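Local coordinates for protein separin (Saccharomyces cerevisiae, PDB 5U1T) that cleaves the MCD1/SCC1 subunit of cohesin at the onset of anaphase as a caspase-like cysteine protease, and is held inactive by securin for most of the cell cycle, at residues S456-V461 with F474-N479; L1266-P1271 with H1336-E1341. All coordinates share one frame; numbering follows the deposited sequence.

Two contacts widely separated in the elongated, largely helical chain are described, lying on opposite sides of its centre with nearest atoms about 96 Å apart. Contact 1 comes first from the N terminus and closes a short loop: the end of helix 448-458 and the turn after it meet helix 470-485, with 12 residues between the segments. Contact 2 lies in the peptidase family C50 part of the chain and closes a longer excursion of 64 residues, which includes helix 1303-1320, so that the end of helix 1252-1269 meets helix 1332-1347. The two loops follow in series, neither nested nor crossed; the first is joined by apolar packing, the second by side-chain amides.

Contact 1 of 2, residues S456-V461 with F474-N479; sequences SCLFNV and FDFCQN
A buried apolar contact between two successive helices joins the end of helix 448-458, and the inverse gamma turn after it, to helix 470-485 in the helical part of separin, through Leu-458 and Phe-459 on one side and Phe-476 and Cys-477 on the other. Phe-459 is the centre of that turn, closed by a weak backbone bond from Asn-460 N to Leu-458 O. The Leu-458 and Phe-476 side chains run alongside one another, pointing opposite ways, and one leucine methyl, CD1, lies 3.6 Å from CZ at the far end of the phenylalanine ring. Phe-476 gets there with CG anti to its N (chi1 174°), the ring reaching across to the turn. The Leu-458 carbonyl O meets the edge of this ring in its plane, 3.6 Å from Phe-476 CZ. Phe-459 touches the same ring more loosely, CD1 to Phe-476 CE1 4.4 Å. Helix 431-444 packs on Leu-458 through Thr-434 and Phe-438, while the Phe-459 ring also meets those of Phe-455 and Phe-496. The Cys-477 sulfur makes a sulfur-aromatic contact with Phe-459, standing obliquely 5.3 Å from the ring centroid, with SG 4.1 Å from Phe-459 CE1.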
ATOM      1  N   SER A 456      29.190  -9.185 -28.800  1.00 57.61           N
ATOM      2  CA  SER A 456      29.144 -10.616 -28.984  1.00 59.48           C
ATOM      3  C   SER A 456      30.422 -11.305 -28.589  1.00 55.14           C
ATOM      4  O   SER A 456      30.446 -12.495 -28.387  1.00 56.19           O
ATOM      5  CB  SER A 456      28.851 -10.927 -30.434  1.00 55.22           C
ATOM      6  OG  SER A 456      27.821 -11.857 -30.539  1.00 58.71           O
ATOM      7  N   CYS A 457      31.498 -10.550 -28.514  1.00 57.72           N
ATOM      8  CA  CYS A 457      32.730 -11.042 -27.978  1.00 55.73           C
ATOM      9  C   CYS A 457      32.576 -11.266 -26.502  1.00 55.33           C
ATOM     10  O   CYS A 457      33.237 -12.101 -25.947  1.00 58.11           O
ATOM     11  CB  CYS A 457      33.855 -10.058 -28.247  1.00 56.58           C
ATOM     12  SG  CYS A 457      34.234  -9.776 -29.976  1.00 59.09           S
ATOM     13  N   LEU A 458      31.692 -10.531 -25.858  1.00 59.09           N
ATOM     14  CA  LEU A 458      31.514 -10.704 -24.439  1.00 52.39           C
ATOM     15  C   LEU A 458      30.358 -11.619 -24.157  1.00 52.43           C
ATOM     16  O   LEU A 458      30.415 -12.422 -23.274  1.00 51.38           O
ATOM     17  CB  LEU A 458      31.276  -9.357 -23.786  1.00 60.52           C
ATOM     18  CG  LEU A 458      30.986  -9.217 -22.301  1.00 59.31           C
ATOM     19  CD1 LEU A 458      29.708  -9.927 -21.961  1.00 61.13           C
ATOM     20  CD2 LEU A 458      32.108  -9.676 -21.422  1.00 55.48           C
ATOM     21  N   PHE A 459      29.288 -11.493 -24.905  1.00 53.02           N
ATOM     22  CA  PHE A 459      28.155 -12.362 -24.670  1.00 52.96           C
ATOM     23  C   PHE A 459      28.435 -13.647 -25.408  1.00 44.73           C
ATOM     24  O   PHE A 459      27.997 -13.858 -26.541  1.00 52.01           O
ATOM     25  CB  PHE A 459      26.844 -11.709 -25.099  1.00 58.23           C
ATOM     26  CG  PHE A 459      25.638 -12.338 -24.496  1.00 51.34           C
ATOM     27  CD1 PHE A 459      25.306 -12.092 -23.181  1.00 52.97           C
ATOM     28  CD2 PHE A 459      24.837 -13.183 -25.242  1.00 53.65           C
ATOM     29  CE1 PHE A 459      24.176 -12.675 -22.603  1.00 52.33           C
ATOM     30  CE2 PHE A 459      23.706 -13.771 -24.680  1.00 54.09           C
ATOM     31  CZ  PHE A 459      23.380 -13.518 -23.360  1.00 56.32           C
ATOM     32  N   ASN A 460      29.202 -14.494 -24.733  1.00 45.68           N
ATOM     33  CA  ASN A 460      29.794 -15.689 -25.331  1.00 47.44           C
ATOM     34  C   ASN A 460      29.915 -16.762 -24.270  1.00 47.93           C
ATOM     35  O   ASN A 460      30.448 -16.502 -23.196  1.00 49.29           O
ATOM     36  CB  ASN A 460      31.176 -15.352 -25.944  1.00 53.25           C
ATOM     37  CG  ASN A 460      31.877 -16.560 -26.559  1.00 46.93           C
ATOM     38  OD1 ASN A 460      32.634 -17.266 -25.884  1.00 46.20           O
ATOM     39  ND2 ASN A 460      31.654 -16.773 -27.858  1.00 45.71           N
ATOM     40  N   VAL A 461      29.430 -17.961 -24.574  1.00 47.42           N
ATOM     41  CA  VAL A 461      29.373 -19.035 -23.588  1.00 41.89           C
ATOM     42  C   VAL A 461      30.717 -19.448 -22.945  1.00 51.95           C
ATOM     43  O   VAL A 461      30.708 -19.885 -21.792  1.00 56.90           O
ATOM     44  CB  VAL A 461      28.724 -20.291 -24.194  1.00 39.47           C
ATOM     45  CG1 VAL A 461      29.645 -20.951 -25.150  1.00 45.75           C
ATOM     46  CG2 VAL A 461      28.350 -21.265 -23.111  1.00 48.06           C
ATOM     47  N   PHE A 474      23.376 -15.872 -13.705  1.00 55.47           N
ATOM     48  CA  PHE A 474      22.417 -14.814 -13.571  1.00 58.53           C
ATOM     49  C   PHE A 474      23.148 -13.519 -13.367  1.00 55.84           C
ATOM     50  O   PHE A 474      22.846 -12.518 -13.951  1.00 50.82           O
ATOM     51  CB  PHE A 474      21.524 -15.087 -12.389  1.00 56.46           C
ATOM     52  CG  PHE A 474      20.122 -15.296 -12.767  1.00 55.40           C
ATOM     53  CD1 PHE A 474      19.317 -14.232 -13.035  1.00 56.38           C
ATOM     54  CD2 PHE A 474      19.634 -16.548 -12.908  1.00 52.09           C
ATOM     55  CE1 PHE A 474      18.025 -14.414 -13.412  1.00 54.32           C
ATOM     56  CE2 PHE A 474      18.344 -16.747 -13.286  1.00 58.14           C
ATOM     57  CZ  PHE A 474      17.535 -15.676 -13.539  1.00 52.55           C
ATOM     58  N   ASP A 475      24.147 -13.579 -12.523  1.00 55.35           N
ATOM     59  CA  ASP A 475      24.993 -12.467 -12.204  1.00 55.53           C
ATOM     60  C   ASP A 475      25.671 -11.940 -13.452  1.00 61.66           C
ATOM     61  O   ASP A 475      25.729 -10.752 -13.660  1.00 62.51           O
ATOM     62  CB  ASP A 475      26.015 -12.976 -11.211  1.00 62.66           C
ATOM     63  CG  ASP A 475      26.853 -11.915 -10.649  1.00 65.20           C
ATOM     64  OD1 ASP A 475      26.452 -10.763 -10.685  1.00 70.45           O
ATOM     65  OD2 ASP A 475      27.928 -12.234 -10.151  1.00 77.58           O
ATOM     66  N   PHE A 476      26.179 -12.831 -14.285  1.00 58.34           N
ATOM     67  CA  PHE A 476      26.833 -12.445 -15.509  1.00 55.35           C
ATOM     68  C   PHE A 476      25.884 -11.874 -16.532  1.00 54.33           C
ATOM     69  O   PHE A 476      26.190 -10.915 -17.183  1.00 55.25           O
ATOM     70  CB  PHE A 476      27.536 -13.648 -16.129  1.00 59.80           C
ATOM     71  CG  PHE A 476      28.117 -13.373 -17.478  1.00 55.34           C
ATOM     72  CD1 PHE A 476      27.353 -13.482 -18.596  1.00 55.24           C
ATOM     73  CD2 PHE A 476      29.415 -12.991 -17.615  1.00 58.18           C
ATOM     74  CE1 PHE A 476      27.867 -13.208 -19.826  1.00 54.84           C
ATOM     75  CE2 PHE A 476      29.942 -12.721 -18.843  1.00 57.54           C
ATOM     76  CZ  PHE A 476      29.163 -12.825 -19.950  1.00 56.74           C
ATOM     77  N   CYS A 477      24.716 -12.462 -16.664  1.00 52.52           N
ATOM     78  CA  CYS A 477      23.770 -12.014 -17.654  1.00 57.68           C
ATOM     79  C   CYS A 477      23.055 -10.740 -17.331  1.00 58.88           C
ATOM     80  O   CYS A 477      22.734  -9.988 -18.213  1.00 50.27           O
ATOM     81  CB  CYS A 477      22.748 -13.091 -17.918  1.00 55.29           C
ATOM     82  SG  CYS A 477      23.350 -14.401 -18.962  1.00 61.49           S
ATOM     83  N   GLN A 478      22.797 -10.506 -16.062  1.00 57.98           N
ATOM     84  CA  GLN A 478      22.097  -9.307 -15.686  1.00 62.83           C
ATOM     85  C   GLN A 478      22.991  -8.122 -15.809  1.00 60.95           C
ATOM     86  O   GLN A 478      22.574  -7.088 -16.258  1.00 56.19           O
ATOM     87  CB  GLN A 478      21.520  -9.416 -14.300  1.00 64.94           C
ATOM     88  CG  GLN A 478      20.015  -9.438 -14.329  1.00 64.56           C
ATOM     89  CD  GLN A 478      19.453 -10.123 -13.142  1.00 67.33           C
ATOM     90  OE1 GLN A 478      19.949  -9.965 -12.045  1.00 74.58           O
ATOM     91  NE2 GLN A 478      18.421 -10.896 -13.350  1.00 62.96           N
ATOM     92  N   ASN A 479      24.232  -8.282 -15.408  1.00 59.99           N
ATOM     93  CA  ASN A 479      25.185  -7.196 -15.549  1.00 62.71           C
ATOM     94  C   ASN A 479      25.493  -6.874 -17.008  1.00 64.86           C
ATOM     95  O   ASN A 479      25.683  -5.705 -17.361  1.00 63.82           O
ATOM     96  CB  ASN A 479      26.464  -7.525 -14.812  1.00 65.63           C
ATOM     97  CG  ASN A 479      26.378  -7.168 -13.364  1.00 71.24           C
ATOM     98  OD1 ASN A 479      26.886  -6.133 -12.944  1.00 80.77           O
ATOM     99  ND2 ASN A 479      25.699  -7.999 -12.583  1.00 72.88           N
TER

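Contact 2 of 2, residues L1266-P1271 with H1336-E1341; sequences LHQNLP and HVQLEE
At the C-terminal end of helix 1252-1269, a small cluster of side-chain amides links this helix to helix 1332-1347 in the peptidase family C50 part of the chain. Gln-1338 reaches across with its chain extended beyond CG and meets the amide that Asn-1269 extends toward it. The hydrogen bond runs from Asn-1269 ND2 to Gln-1338 OE1, 2.9 Å long and bent, with an N-H...O angle of 137°. The acceptor lies in the asparagine amide plane, but the donor is tilted 25° from the carbonyl plane of the glutamine. Asn-1269 ND2 also makes a weak bond to Ile-1265 O, so the amide that grips the neighbouring helix is tied back to its own. The Gln-1268 amide lies against that of Gln-1338 without a hydrogen bond between them, Gln-1268 NE2 3.6 Å from Gln-1338 NE2 and the two planes turned 43° apart. An alanine in place of Gln-1338 would probably leave Asn-1269 without its partner on the facing helix and open a gap beside the Gln-1268 amide. Leu-1339 packs on Phe-1262 and Ile-1311, adding apolar contacts next to the polar bridge. The arrangement is an interhelical side-chain hydrogen bond, from the last turn of one helix to the flank of another.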
ATOM      1  N   LEU A1266     -55.090  14.119  49.790  1.00 51.30           N
ATOM      2  CA  LEU A1266     -54.276  12.902  49.842  1.00 52.54           C
ATOM      3  C   LEU A1266     -54.276  12.268  51.243  1.00 50.71           C
ATOM      4  O   LEU A1266     -54.264  11.035  51.386  1.00 49.35           O
ATOM      5  CB  LEU A1266     -52.841  13.193  49.392  1.00 53.89           C
ATOM      6  CG  LEU A1266     -52.627  13.502  47.899  1.00 54.73           C
ATOM      7  CD1 LEU A1266     -51.134  13.613  47.524  1.00 52.92           C
ATOM      8  CD2 LEU A1266     -53.330  12.470  47.018  1.00 46.95           C
ATOM      9  N   HIS A1267     -54.313  13.127  52.265  1.00 54.22           N
ATOM     10  CA  HIS A1267     -54.242  12.705  53.662  1.00 49.93           C
ATOM     11  C   HIS A1267     -55.446  11.867  54.034  1.00 49.08           C
ATOM     12  O   HIS A1267     -55.316  10.851  54.705  1.00 49.86           O
ATOM     13  CB  HIS A1267     -54.139  13.916  54.591  1.00 48.45           C
ATOM     14  CG  HIS A1267     -53.855  13.573  56.023  1.00 44.42           C
ATOM     15  ND1 HIS A1267     -53.638  14.528  56.987  1.00 39.88           N
ATOM     16  CD2 HIS A1267     -53.749  12.376  56.654  1.00 49.83           C
ATOM     17  CE1 HIS A1267     -53.407  13.944  58.146  1.00 43.45           C
ATOM     18  NE2 HIS A1267     -53.477  12.641  57.978  1.00 42.91           N
ATOM     19  N   GLN A1268     -56.619  12.276  53.582  1.00 54.12           N
ATOM     20  CA  GLN A1268     -57.830  11.618  54.029  1.00 54.42           C
ATOM     21  C   GLN A1268     -58.235  10.450  53.137  1.00 54.04           C
ATOM     22  O   GLN A1268     -59.094   9.658  53.511  1.00 57.04           O
ATOM     23  CB  GLN A1268     -58.970  12.635  54.133  1.00 53.24           C
ATOM     24  CG  GLN A1268     -59.571  13.066  52.808  1.00 62.88           C
ATOM     25  CD  GLN A1268     -60.691  14.123  52.966  1.00 72.82           C
ATOM     26  OE1 GLN A1268     -60.488  15.329  52.683  1.00 67.83           O
ATOM     27  NE2 GLN A1268     -61.876  13.666  53.419  1.00 66.22           N
ATOM     28  N   ASN A1269     -57.593  10.306  51.985  1.00 54.74           N
ATOM     29  CA  ASN A1269     -58.056   9.328  51.005  1.00 51.39           C
ATOM     30  C   ASN A1269     -57.061   8.237  50.598  1.00 53.37           C
ATOM     31  O   ASN A1269     -57.445   7.276  49.927  1.00 51.01           O
ATOM     32  CB  ASN A1269     -58.527  10.069  49.764  1.00 50.84           C
ATOM     33  CG  ASN A1269     -59.793  10.829  50.010  1.00 57.96           C
ATOM     34  OD1 ASN A1269     -60.748  10.281  50.568  1.00 59.14           O
ATOM     35  ND2 ASN A1269     -59.814  12.109  49.628  1.00 57.49           N
ATOM     36  N   LEU A1270     -55.802   8.391  51.006  1.00 48.42           N
ATOM     37  CA  LEU A1270     -54.771   7.368  50.803  1.00 49.58           C
ATOM     38  C   LEU A1270     -54.556   6.505  52.054  1.00 47.77           C
ATOM     39  O   LEU A1270     -54.208   7.022  53.107  1.00 49.49           O
ATOM     40  CB  LEU A1270     -53.449   8.021  50.409  1.00 50.17           C
ATOM     41  CG  LEU A1270     -53.112   8.247  48.943  1.00 49.87           C
ATOM     42  CD1 LEU A1270     -54.330   8.594  48.139  1.00 42.55           C
ATOM     43  CD2 LEU A1270     -52.064   9.341  48.850  1.00 51.35           C
ATOM     44  N   PRO A1271     -54.723   5.182  51.927  1.00 47.19           N
ATOM     45  CA  PRO A1271     -54.615   4.261  53.062  1.00 44.82           C
ATOM     46  C   PRO A1271     -53.361   4.479  53.896  1.00 49.57           C
ATOM     47  O   PRO A1271     -53.399   4.323  55.114  1.00 55.04           O
ATOM     48  CB  PRO A1271     -54.568   2.881  52.407  1.00 39.58           C
ATOM     49  CG  PRO A1271     -55.047   3.051  51.056  1.00 48.78           C
ATOM     50  CD  PRO A1271     -54.863   4.474  50.645  1.00 53.26           C
ATOM     51  N   HIS A1336     -61.618  11.883  43.081  1.00 57.72           N
ATOM     52  CA  HIS A1336     -62.291  12.415  41.908  1.00 60.58           C
ATOM     53  C   HIS A1336     -63.073  13.678  42.238  1.00 65.38           C
ATOM     54  O   HIS A1336     -62.817  14.744  41.653  1.00 64.09           O
ATOM     55  CB  HIS A1336     -63.207  11.324  41.327  1.00 65.39           C
ATOM     56  CG  HIS A1336     -64.223  11.807  40.336  1.00 67.34           C
ATOM     57  ND1 HIS A1336     -65.360  11.084  40.042  1.00 68.26           N
ATOM     58  CD2 HIS A1336     -64.274  12.919  39.558  1.00 69.42           C
ATOM     59  CE1 HIS A1336     -66.074  11.736  39.142  1.00 69.40           C
ATOM     60  NE2 HIS A1336     -65.443  12.856  38.835  1.00 70.36           N
ATOM     61  N   VAL A1337     -64.011  13.556  43.177  1.00 60.07           N
ATOM     62  CA  VAL A1337     -64.913  14.644  43.508  1.00 59.23           C
ATOM     63  C   VAL A1337     -64.174  15.843  44.073  1.00 56.30           C
ATOM     64  O   VAL A1337     -64.357  16.962  43.605  1.00 54.73           O
ATOM     65  CB  VAL A1337     -65.994  14.190  44.525  1.00 63.22           C
ATOM     66  CG1 VAL A1337     -66.675  15.389  45.163  1.00 54.02           C
ATOM     67  CG2 VAL A1337     -67.010  13.281  43.850  1.00 56.10           C
ATOM     68  N   GLN A1338     -63.352  15.608  45.088  1.00 55.64           N
ATOM     69  CA  GLN A1338     -62.655  16.693  45.776  1.00 55.39           C
ATOM     70  C   GLN A1338     -61.583  17.378  44.907  1.00 59.39           C
ATOM     71  O   GLN A1338     -61.387  18.582  45.001  1.00 56.97           O
ATOM     72  CB  GLN A1338     -62.022  16.174  47.075  1.00 53.89           C
ATOM     73  CG  GLN A1338     -63.006  15.943  48.216  1.00 60.81           C
ATOM     74  CD  GLN A1338     -62.474  14.986  49.296  1.00 64.50           C
ATOM     75  OE1 GLN A1338     -61.322  14.551  49.238  1.00 72.31           O
ATOM     76  NE2 GLN A1338     -63.311  14.640  50.261  1.00 60.84           N
ATOM     77  N   LEU A1339     -60.877  16.629  44.064  1.00 62.42           N
ATOM     78  CA  LEU A1339     -59.843  17.256  43.231  1.00 57.93           C
ATOM     79  C   LEU A1339     -60.456  18.094  42.128  1.00 57.51           C
ATOM     80  O   LEU A1339     -59.979  19.191  41.841  1.00 57.60           O
ATOM     81  CB  LEU A1339     -58.919  16.218  42.620  1.00 52.77           C
ATOM     82  CG  LEU A1339     -57.777  15.735  43.493  1.00 57.99           C
ATOM     83  CD1 LEU A1339     -57.183  14.537  42.816  1.00 55.71           C
ATOM     84  CD2 LEU A1339     -56.729  16.809  43.699  1.00 50.59           C
ATOM     85  N   GLU A1340     -61.512  17.566  41.512  1.00 61.02           N
ATOM     86  CA  GLU A1340     -62.260  18.289  40.483  1.00 60.98           C
ATOM     87  C   GLU A1340     -62.862  19.564  41.027  1.00 59.78           C
ATOM     88  O   GLU A1340     -62.915  20.580  40.343  1.00 63.77           O
ATOM     89  CB  GLU A1340     -63.379  17.426  39.914  1.00 63.00           C
ATOM     90  CG  GLU A1340     -64.218  18.144  38.881  1.00 62.39           C
ATOM     91  CD  GLU A1340     -64.924  17.183  37.973  1.00 64.47           C
ATOM     92  OE1 GLU A1340     -65.060  16.003  38.363  1.00 69.89           O
ATOM     93  OE2 GLU A1340     -65.327  17.595  36.864  1.00 74.00           O
ATOM     94  N   GLU A1341     -63.328  19.484  42.264  1.00 62.50           N
ATOM     95  CA  GLU A1341     -63.875  20.632  42.961  1.00 59.21           C
ATOM     96  C   GLU A1341     -62.812  21.714  43.076  1.00 60.16           C
ATOM     97  O   GLU A1341     -63.003  22.835  42.602  1.00 59.28           O
ATOM     98  CB  GLU A1341     -64.396  20.207  44.337  1.00 63.11           C
ATOM     99  CG  GLU A1341     -65.118  21.262  45.145  1.00 68.21           C
ATOM    100  CD  GLU A1341     -65.450  20.776  46.566  1.00 83.75           C
ATOM    101  OE1 GLU A1341     -65.479  19.528  46.814  1.00 78.88           O
ATOM    102  OE2 GLU A1341     -65.685  21.651  47.447  1.00 90.29           O
TER